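Local atomic coordinates of MIF (Toxoplasma gondii, PDB entry 4DH4), a protein that belongs to the macrophage migration inhibitory factor family, small alpha/beta proteins that assemble as trimers around their beta sheets. Residues A[4-9]-A[41-46]; A[17-22]-A[86-91]; A[61-66]-A[100-105]. All coordinates share one frame; numbering follows the deposited sequence.

Interaction 1 (A[4-9]-A[41-46]); sequences MIFCPV and GYSQTG
With chi1 at -175°, Tyr42 CG lies opposite the backbone N, and the ring runs along segment 4-9 toward Val9. Ile5 places CG2 anti to its own N, where the methyl meets Tyr42 CD2 at 3.7 Å. The two strands are the parallel pair of a beta-alpha-beta unit, strand 2-7, helix 13-31 and strand 39-44, in the MIF fold. Their axes approach to 4.8 Å, and their directions differ by 19°. Four backbone bonds join them in the staggered pattern of parallel strands. Ile5 N donates to Gly41 O, Ser43 N to Ile5 O, Cys7 N to Ser43 O and Thr45 N to Cys7 O. The Ser43 N to Ile5 O bond is short, 2.8 Å.

Side chains alternate between two faces. Ile5, Cys7 and Tyr42 face helices 13-31 and 70-88, and Leu19 and Leu88 cover them there. Cys7 CB packs against the phenol end of Tyr42. Met4, Phe6 and Ser43 are on the other face. Met4 has two conformers; in one of them SD comes to 3.5 Å from Gly41 N, so this contact is doubtful. Thr45 CG2 sits at the edge of the Phe6 ring. The Phe6 ring also stacks on Phe59 of the same chain. Gly41 pairs with an antiparallel strand of a second subunit, which carries the sheet across the interface.

Beyond the strands, polar groups hold the turn at Pro8 and Val9. A water bridges Pro8 O, Gln44 NE2 and Thr45 O. The direct bond from Gln44 NE2 to Pro8 O is weak. Tyr42 OH donates to Val9 O at 2.8 Å, and that oxygen lies in the plane of the phenol ring.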
loop_
_atom_site.group_PDB
_atom_site.type_symbol
_atom_site.label_atom_id
_atom_site.label_comp_id
_atom_site.label_asym_id
_atom_site.label_seq_id
_atom_site.Cartn_x
_atom_site.Cartn_y
_atom_site.Cartn_z
ATOM N N MET A 4 -0.578 -8.606 1.169
ATOM C CA MET A 4 -1.242 -8.007 0.017
ATOM C C MET A 4 -0.366 -8.087 -1.220
ATOM O O MET A 4 0.770 -7.608 -1.218
ATOM C CB MET A 4 -1.623 -6.555 0.307
ATOM C CG MET A 4 -2.676 -6.408 1.394
ATOM S SD MET A 4 -4.266 -7.145 0.970
ATOM C CE MET A 4 -4.637 -6.290 -0.567
ATOM N N ILE A 5 -0.919 -8.696 -2.265
ATOM C CA ILE A 5 -0.212 -8.945 -3.527
ATOM C C ILE A 5 -0.682 -7.948 -4.592
ATOM O O ILE A 5 -1.880 -7.846 -4.871
ATOM C CB ILE A 5 -0.498 -10.394 -4.017
ATOM C CG1 ILE A 5 -0.029 -11.418 -2.974
ATOM C CG2 ILE A 5 0.123 -10.653 -5.408
ATOM C CD1 ILE A 5 -0.586 -12.821 -3.179
ATOM N N PHE A 6 0.268 -7.214 -5.170
ATOM C CA PHE A 6 -0.009 -6.238 -6.214
ATOM C C PHE A 6 0.635 -6.719 -7.507
ATOM O O PHE A 6 1.841 -6.963 -7.553
ATOM C CB PHE A 6 0.577 -4.872 -5.859
ATOM C CG PHE A 6 -0.035 -4.230 -4.648
ATOM C CD1 PHE A 6 0.457 -4.504 -3.374
ATOM C CD2 PHE A 6 -1.089 -3.327 -4.784
ATOM C CE1 PHE A 6 -0.104 -3.901 -2.251
ATOM C CE2 PHE A 6 -1.662 -2.713 -3.668
ATOM C CZ PHE A 6 -1.170 -3.002 -2.399
ATOM N N CYS A 7 -0.169 -6.841 -8.559
ATOM C CA CYS A 7 0.312 -7.421 -9.812
ATOM C C CYS A 7 -0.566 -6.952 -10.978
ATOM O O CYS A 7 -1.771 -6.793 -10.804
ATOM C CB CYS A 7 0.294 -8.946 -9.686
ATOM S SG CYS A 7 0.933 -9.843 -11.096
ATOM N N PRO A 8 0.040 -6.681 -12.151
ATOM C CA PRO A 8 -0.768 -6.265 -13.308
ATOM C C PRO A 8 -1.608 -7.385 -13.942
ATOM O O PRO A 8 -2.529 -7.092 -14.716
ATOM C CB PRO A 8 0.266 -5.724 -14.305
ATOM C CG PRO A 8 1.569 -6.276 -13.889
ATOM C CD PRO A 8 1.488 -6.675 -12.442
ATOM N N VAL A 9 -1.308 -8.640 -13.605
ATOM C CA VAL A 9 -1.997 -9.799 -14.204
ATOM C C VAL A 9 -3.505 -9.776 -13.921
ATOM O O VAL A 9 -3.937 -9.613 -12.777
ATOM C CB VAL A 9 -1.361 -11.151 -13.761
ATOM C CG1 VAL A 9 -2.234 -12.340 -14.160
ATOM C CG2 VAL A 9 0.046 -11.310 -14.343
ATOM N N GLY A 41 -4.933 -10.487 0.414
ATOM C CA GLY A 41 -5.660 -9.921 -0.714
ATOM C C GLY A 41 -4.857 -9.834 -1.992
ATOM O O GLY A 41 -3.625 -9.926 -1.978
ATOM N N TYR A 42 -5.578 -9.676 -3.097
ATOM C CA TYR A 42 -4.978 -9.466 -4.406
ATOM C C TYR A 42 -5.486 -8.156 -4.973
ATOM O O TYR A 42 -6.675 -7.854 -4.910
ATOM C CB TYR A 42 -5.306 -10.621 -5.361
ATOM C CG TYR A 42 -4.605 -10.530 -6.703
ATOM C CD1 TYR A 42 -5.248 -9.983 -7.817
ATOM C CD2 TYR A 42 -3.303 -10.990 -6.861
ATOM C CE1 TYR A 42 -4.605 -9.900 -9.054
ATOM C CE2 TYR A 42 -2.653 -10.922 -8.095
ATOM C CZ TYR A 42 -3.307 -10.372 -9.186
ATOM O OH TYR A 42 -2.666 -10.301 -10.407
ATOM N N SER A 43 -4.578 -7.376 -5.533
ATOM C CA SER A 43 -4.964 -6.132 -6.165
ATOM C C SER A 43 -4.336 -6.065 -7.547
ATOM O O SER A 43 -3.108 -6.059 -7.671
ATOM C CB SER A 43 -4.557 -4.937 -5.288
ATOM O OG SER A 43 -4.798 -3.708 -5.960
ATOM N N GLN A 44 -5.178 -6.055 -8.585
ATOM C CA GLN A 44 -4.689 -5.868 -9.952
ATOM C C GLN A 44 -4.315 -4.402 -10.129
ATOM O O GLN A 44 -5.171 -3.511 -10.048
ATOM C CB GLN A 44 -5.719 -6.310 -11.016
ATOM C CG GLN A 44 -5.127 -6.386 -12.444
ATOM C CD GLN A 44 -6.159 -6.538 -13.563
ATOM O OE1 GLN A 44 -7.279 -7.006 -13.353
ATOM N NE2 GLN A 44 -5.761 -6.162 -14.771
ATOM N N THR A 45 -3.028 -4.158 -10.353
ATOM C CA THR A 45 -2.542 -2.817 -10.609
ATOM C C THR A 45 -2.802 -2.460 -12.072
ATOM O O THR A 45 -3.271 -3.298 -12.856
ATOM C CB THR A 45 -1.021 -2.705 -10.314
ATOM O OG1 THR A 45 -0.295 -3.585 -11.184
ATOM C CG2 THR A 45 -0.723 -3.071 -8.862
ATOM N N GLY A 46 -2.511 -1.213 -12.430
ATOM C CA GLY A 46 -2.269 -0.870 -13.824
ATOM C C GLY A 46 -0.899 -1.424 -14.185
ATOM O O GLY A 46 -0.474 -2.459 -13.659
HETATM O O HOH W 1 -3.199 -4.471 -15.298
#

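Interaction 2 (A[17-22]-A[86-91]); sequences DALLKD and RHLGVP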
loop_
_atom_site.group_PDB
_atom_site.type_symbol
_atom_site.label_atom_id
_atom_site.label_comp_id
_atom_site.label_asym_id
_atom_site.label_seq_id
_atom_site.Cartn_x
_atom_site.Cartn_y
_atom_site.Cartn_z
ATOM N N ASP A 17 -8.535 -16.992 -5.769
ATOM C CA ASP A 17 -8.931 -17.824 -4.630
ATOM C C ASP A 17 -7.849 -18.839 -4.267
ATOM O O ASP A 17 -7.467 -18.947 -3.100
ATOM C CB ASP A 17 -10.264 -18.541 -4.902
ATOM C CG ASP A 17 -11.463 -17.785 -4.353
ATOM O OD1 ASP A 17 -11.419 -17.358 -3.176
ATOM O OD2 ASP A 17 -12.462 -17.623 -5.090
ATOM N N ALA A 18 -7.353 -19.560 -5.271
ATOM C CA ALA A 18 -6.311 -20.577 -5.073
ATOM C C ALA A 18 -4.998 -19.963 -4.575
ATOM O O ALA A 18 -4.360 -20.489 -3.652
ATOM C CB ALA A 18 -6.078 -21.362 -6.360
ATOM N N LEU A 19 -4.610 -18.849 -5.191
ATOM C CA LEU A 19 -3.444 -18.086 -4.755
ATOM C C LEU A 19 -3.556 -17.668 -3.290
ATOM O O LEU A 19 -2.626 -17.883 -2.497
ATOM C CB LEU A 19 -3.249 -16.849 -5.641
ATOM C CG LEU A 19 -2.080 -15.922 -5.286
ATOM C CD1 LEU A 19 -0.739 -16.674 -5.311
ATOM C CD2 LEU A 19 -2.057 -14.720 -6.218
ATOM N N LEU A 20 -4.692 -17.073 -2.936
ATOM C CA LEU A 20 -4.855 -16.511 -1.598
ATOM C C LEU A 20 -4.950 -17.594 -0.531
ATOM O O LEU A 20 -4.488 -17.400 0.588
ATOM C CB LEU A 20 -6.036 -15.537 -1.533
ATOM C CG LEU A 20 -5.954 -14.275 -2.403
ATOM C CD1 LEU A 20 -7.220 -13.449 -2.254
ATOM C CD2 LEU A 20 -4.722 -13.411 -2.089
ATOM N N LYS A 21 -5.518 -18.743 -0.891
ATOM C CA LYS A 21 -5.502 -19.911 -0.008
ATOM C C LYS A 21 -4.084 -20.401 0.266
ATOM O O LYS A 21 -3.763 -20.762 1.397
ATOM C CB LYS A 21 -6.346 -21.048 -0.587
ATOM C CG LYS A 21 -7.821 -20.805 -0.455
ATOM C CD LYS A 21 -8.613 -21.971 -1.008
ATOM C CE LYS A 21 -10.059 -21.577 -1.254
ATOM N NZ LYS A 21 -10.750 -21.155 -0.018
ATOM N N ASP A 22 -3.248 -20.425 -0.770
ATOM C CA ASP A 22 -1.838 -20.782 -0.617
ATOM C C ASP A 22 -1.137 -19.745 0.259
ATOM O O ASP A 22 -0.354 -20.098 1.140
ATOM C CB ASP A 22 -1.141 -20.870 -1.979
ATOM C CG ASP A 22 -1.405 -22.189 -2.703
ATOM O OD1 ASP A 22 -0.993 -22.304 -3.877
ATOM O OD2 ASP A 22 -2.011 -23.110 -2.108
ATOM N N ARG A 86 3.270 -20.080 -9.807
ATOM C CA ARG A 86 2.338 -21.183 -10.041
ATOM C C ARG A 86 0.965 -20.699 -10.518
ATOM O O ARG A 86 0.420 -21.223 -11.491
ATOM C CB ARG A 86 2.207 -21.986 -8.742
ATOM C CG ARG A 86 1.396 -23.274 -8.792
ATOM C CD ARG A 86 1.843 -24.225 -7.663
ATOM N NE ARG A 86 1.497 -23.748 -6.315
ATOM C CZ ARG A 86 2.367 -23.303 -5.400
ATOM N NH1 ARG A 86 3.672 -23.254 -5.658
ATOM N NH2 ARG A 86 1.928 -22.901 -4.213
ATOM N N HIS A 87 0.411 -19.695 -9.842
ATOM C CA HIS A 87 -0.948 -19.235 -10.136
ATOM C C HIS A 87 -1.056 -18.105 -11.159
ATOM O O HIS A 87 -2.084 -17.983 -11.831
ATOM C CB HIS A 87 -1.676 -18.856 -8.845
ATOM C CG HIS A 87 -1.861 -20.004 -7.907
ATOM N ND1 HIS A 87 -2.709 -21.055 -8.182
ATOM C CD2 HIS A 87 -1.289 -20.283 -6.713
ATOM C CE1 HIS A 87 -2.663 -21.926 -7.191
ATOM N NE2 HIS A 87 -1.811 -21.479 -6.285
ATOM N N LEU A 88 -0.019 -17.283 -11.275
ATOM C CA LEU A 88 -0.084 -16.093 -12.136
ATOM C C LEU A 88 0.852 -16.146 -13.343
ATOM O O LEU A 88 0.691 -15.368 -14.283
ATOM C CB LEU A 88 0.181 -14.808 -11.332
ATOM C CG LEU A 88 -0.627 -14.540 -10.053
ATOM C CD1 LEU A 88 -0.116 -13.283 -9.353
ATOM C CD2 LEU A 88 -2.121 -14.428 -10.323
ATOM N N GLY A 89 1.826 -17.052 -13.302
ATOM C CA GLY A 89 2.832 -17.176 -14.356
ATOM C C GLY A 89 3.975 -16.178 -14.257
ATOM O O GLY A 89 4.800 -16.090 -15.169
ATOM N N VAL A 90 4.025 -15.427 -13.156
ATOM C CA VAL A 90 5.066 -14.420 -12.940
ATOM C C VAL A 90 6.329 -15.096 -12.417
ATOM O O VAL A 90 6.269 -15.785 -11.401
ATOM C CB VAL A 90 4.604 -13.323 -11.924
ATOM C CG1 VAL A 90 5.711 -12.291 -11.691
ATOM C CG2 VAL A 90 3.320 -12.645 -12.394
ATOM N N PRO A 91 7.479 -14.895 -13.098
ATOM C CA PRO A 91 8.737 -15.505 -12.667
ATOM C C PRO A 91 9.053 -15.056 -11.250
ATOM O O PRO A 91 8.927 -13.869 -10.948
ATOM C CB PRO A 91 9.771 -14.923 -13.637
ATOM C CG PRO A 91 8.993 -14.469 -14.813
ATOM C CD PRO A 91 7.652 -14.065 -14.307
#
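One carboxylate oxygen, Asp22 OD1, takes hydrogen bonds from two basic side chains that reach it from opposite faces of the carboxylate plane. His87 NE2 donates to it at 2.7 Å, with an N-H...O angle of 164°. Arg86 NH2 donates at 3.0 Å and completes a salt bridge. Both donors stand well out of the carboxylate plane. Relative to the donors the geometry is planar: OD1 lies in the plane of the imidazole and near that of the guanidinium. The planes of carboxylate and imidazole are 48° apart. The carboxylate and Arg86 would probably pull the ionisation of His87 in opposite directions.

The His87 ring is also held by helix 17-22. Leu19 N lies over the ring centre, 3.9 Å above its plane, and Ala18 C lies over the same face nearer the rim. Ala18 CB approaches His87 CE1 at 3.6 Å. Chi1 of -63° sets the ring anti to the carbonyl carbon of His87, and from there it spans the gap to helix 17-22.

This contact joins helices 13-31 and 70-88, the two long helices of the MIF subunit, which pack on the same face of its sheet. Helix 70-88 ends here, and Gly89 leaves the helical conformation with positive phi. Nearer the sheet the contact becomes apolar. Leu19 and Leu88 cross at about a right angle, with CD2 of Leu19 4.0 Å from CD1 of Leu88. Both also touch Tyr42. The backbone carbonyl of His87 accepts a hydrogen bond from Gln15 NE2, a further tie to helix 13-31.

Interaction 3 (A[61-66]-A[100-105]); sequences RVASIG and TNKSPS. With SO4 (sulfate ion), chain B; SO4 (sulfate ion), chain C.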
loop_
_atom_site.group_PDB
_atom_site.type_symbol
_atom_site.label_atom_id
_atom_site.label_comp_id
_atom_site.label_asym_id
_atom_site.label_seq_id
_atom_site.Cartn_x
_atom_site.Cartn_y
_atom_site.Cartn_z
ATOM N N ARG A 61 3.314 -7.063 -0.060
ATOM C CA ARG A 61 3.597 -6.433 1.226
ATOM C C ARG A 61 3.113 -7.342 2.332
ATOM O O ARG A 61 1.926 -7.684 2.375
ATOM C CB ARG A 61 2.886 -5.077 1.343
ATOM C CG ARG A 61 3.252 -4.047 0.283
ATOM C CD ARG A 61 2.757 -2.660 0.702
ATOM N NE ARG A 61 3.507 -2.163 1.857
ATOM C CZ ARG A 61 2.986 -1.935 3.059
ATOM N NH1 ARG A 61 1.685 -2.127 3.282
ATOM N NH2 ARG A 61 3.766 -1.497 4.037
ATOM N N VAL A 62 4.011 -7.749 3.225
ATOM C CA VAL A 62 3.597 -8.544 4.386
ATOM C C VAL A 62 3.966 -7.888 5.719
ATOM O O VAL A 62 5.095 -7.441 5.916
ATOM C CB VAL A 62 4.016 -10.066 4.291
ATOM C CG1 VAL A 62 5.101 -10.292 3.258
ATOM C CG2 VAL A 62 4.374 -10.665 5.660
ATOM N N ALA A 63 2.980 -7.828 6.610
ATOM C CA ALA A 63 3.101 -7.161 7.918
ATOM C C ALA A 63 2.667 -8.105 9.025
ATOM O O ALA A 63 1.752 -8.905 8.844
ATOM C CB ALA A 63 2.234 -5.901 7.958
ATOM N N SER A 64 3.322 -8.003 10.176
ATOM C CA SER A 64 2.969 -8.827 11.316
ATOM C C SER A 64 3.357 -8.106 12.594
ATOM O O SER A 64 4.268 -7.270 12.595
ATOM C CB SER A 64 3.692 -10.180 11.244
ATOM O OG SER A 64 3.273 -11.024 12.310
ATOM N N ILE A 65 2.663 -8.436 13.678
ATOM C CA ILE A 65 3.059 -7.980 15.009
ATOM C C ILE A 65 4.097 -8.973 15.503
ATOM O O ILE A 65 3.760 -10.066 15.965
ATOM C CB ILE A 65 1.870 -7.907 15.986
ATOM C CG1 ILE A 65 0.767 -7.008 15.417
ATOM C CG2 ILE A 65 2.340 -7.401 17.370
ATOM C CD1 ILE A 65 -0.602 -7.224 16.074
ATOM N N GLY A 66 5.363 -8.597 15.369
ATOM C CA GLY A 66 6.465 -9.519 15.652
ATOM C C GLY A 66 6.592 -10.589 14.581
ATOM O O GLY A 66 5.752 -10.692 13.685
ATOM N N THR A 100 7.204 -5.771 7.116
ATOM C CA THR A 100 7.065 -4.683 8.081
ATOM C C THR A 100 6.673 -5.244 9.440
ATOM O O THR A 100 5.670 -5.960 9.558
ATOM C CB THR A 100 6.019 -3.643 7.602
ATOM O OG1 THR A 100 6.413 -3.117 6.322
ATOM C CG2 THR A 100 5.893 -2.498 8.602
ATOM N N ASN A 101 7.490 -4.947 10.450
ATOM C CA ASN A 101 7.173 -5.299 11.830
ATOM C C ASN A 101 6.363 -4.189 12.488
ATOM O O ASN A 101 6.816 -3.032 12.583
ATOM C CB ASN A 101 8.436 -5.541 12.650
ATOM C CG ASN A 101 8.121 -5.810 14.114
ATOM O OD1 ASN A 101 8.471 -5.022 15.003
ATOM N ND2 ASN A 101 7.423 -6.900 14.365
ATOM N N LYS A 102 5.164 -4.542 12.930
ATOM C CA LYS A 102 4.291 -3.591 13.597
ATOM C C LYS A 102 4.276 -3.817 15.098
ATOM O O LYS A 102 4.316 -4.957 15.561
ATOM C CB LYS A 102 2.855 -3.705 13.058
ATOM C CG LYS A 102 2.719 -3.671 11.532
ATOM C CD LYS A 102 3.190 -2.339 10.930
ATOM C CE LYS A 102 2.323 -1.162 11.363
ATOM N NZ LYS A 102 2.638 0.027 10.521
ATOM N N SER A 103 4.211 -2.720 15.852
ATOM C CA SER A 103 3.955 -2.781 17.286
ATOM C C SER A 103 2.483 -3.145 17.508
ATOM O O SER A 103 1.644 -2.836 16.658
ATOM C CB SER A 103 4.272 -1.432 17.937
ATOM O OG SER A 103 5.632 -1.082 17.747
ATOM N N PRO A 104 2.163 -3.812 18.635
ATOM C CA PRO A 104 0.751 -4.136 18.905
ATOM C C PRO A 104 -0.172 -2.907 18.887
ATOM O O PRO A 104 -1.281 -2.989 18.367
ATOM C CB PRO A 104 0.792 -4.765 20.303
ATOM C CG PRO A 104 2.167 -5.302 20.435
ATOM C CD PRO A 104 3.042 -4.313 19.713
ATOM N N SER A 105 0.288 -1.775 19.422
ATOM C CA SER A 105 -0.533 -0.554 19.445
ATOM C C SER A 105 -0.812 0.026 18.047
ATOM O O SER A 105 -1.717 0.843 17.892
ATOM C CB SER A 105 0.122 0.523 20.312
ATOM O OG SER A 105 1.336 0.941 19.708
HETATM S S SO4 B . 1.433 -1.678 7.242
HETATM O O1 SO4 B . 0.680 -2.501 8.188
HETATM O O2 SO4 B . 0.696 -1.648 5.987
HETATM O O3 SO4 B . 1.566 -0.351 7.812
HETATM O O4 SO4 B . 2.740 -2.307 7.045
HETATM S S SO4 C . 7.156 -1.234 2.139
HETATM O O1 SO4 C . 8.274 -1.825 1.403
HETATM O O2 SO4 C . 5.984 -1.269 1.278
HETATM O O3 SO4 C . 6.954 -2.013 3.345
HETATM O O4 SO4 C . 7.511 0.151 2.453
#
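Thr100 joins strand 61-65 by both backbone polar groups. Its N donates to Val62 O at 2.9 Å, and its O accepts from Ser64 N. The Thr100 side chain is on the same face as Ala63. Its CG2 and the CB of Ala63 both lie against one sulfate (chain B), with Thr100 CG2 3.5 Å from sulfate O4.

Asn101 is on the other face, and its amide lies close to Gly66. Ser64 OG on that face bonds to Gly66 O within its own segment.

Lys102 N makes an almost straight bond to Ser64 O, 2.9 Å with an N-H...O angle of 179°. Its side chain bends at chi2 and chi3 (-63° and -65°) and curls over the chain B sulfate. NZ reaches sulfate O3 at 2.9 Å and also bonds to Phe99 O of a second subunit. Arg61 comes to the same ion from the other strand: NH1 holds sulfate O2 at 2.9 Å, with O2 near the guanidinium plane. The NE edge of Arg61 grips the second sulfate (chain C), with O2 at 2.7 Å. The guanidinium thus lies between two anions, which would offset its charge.

Pro104 and Ser105 begin a 3-10 segment. There Pro104 CG packs on Ile65 CG2 at 3.7 Å.

Lys2 of this chain, Lys2 of a third subunit and Arg61 of both neighbouring subunits also bind sulfate. The ions probably came from the crystallisation liquor. The site is a basic cluster at the subunit interfaces. The strands themselves are the parallel pair of the second beta-alpha-beta unit of the MIF fold, closed by helix 70-88.

Overall arrangement
Interactions 1 and 3 are the two parallel pairs of one four-stranded sheet. Their inner strands, 2-7 and 58-65, run antiparallel side by side, and Met4 O lies 2.8 Å from Arg61 N, a probable hydrogen bond. Their centres are about 21 Å apart. Interaction 2 joins the helices that connect the strands of each pair. It touches interaction 1 directly: Tyr42 CE2 is 3.7 Å from Leu88 CD1, and Ile5 CD1 is 3.9 Å from Leu19 CD2. Interaction 3 lies across the chain from interaction 2, with nearest atoms about 10 Å apart. The sulfates are bound at interaction 3. All three contacts also meet a second subunit.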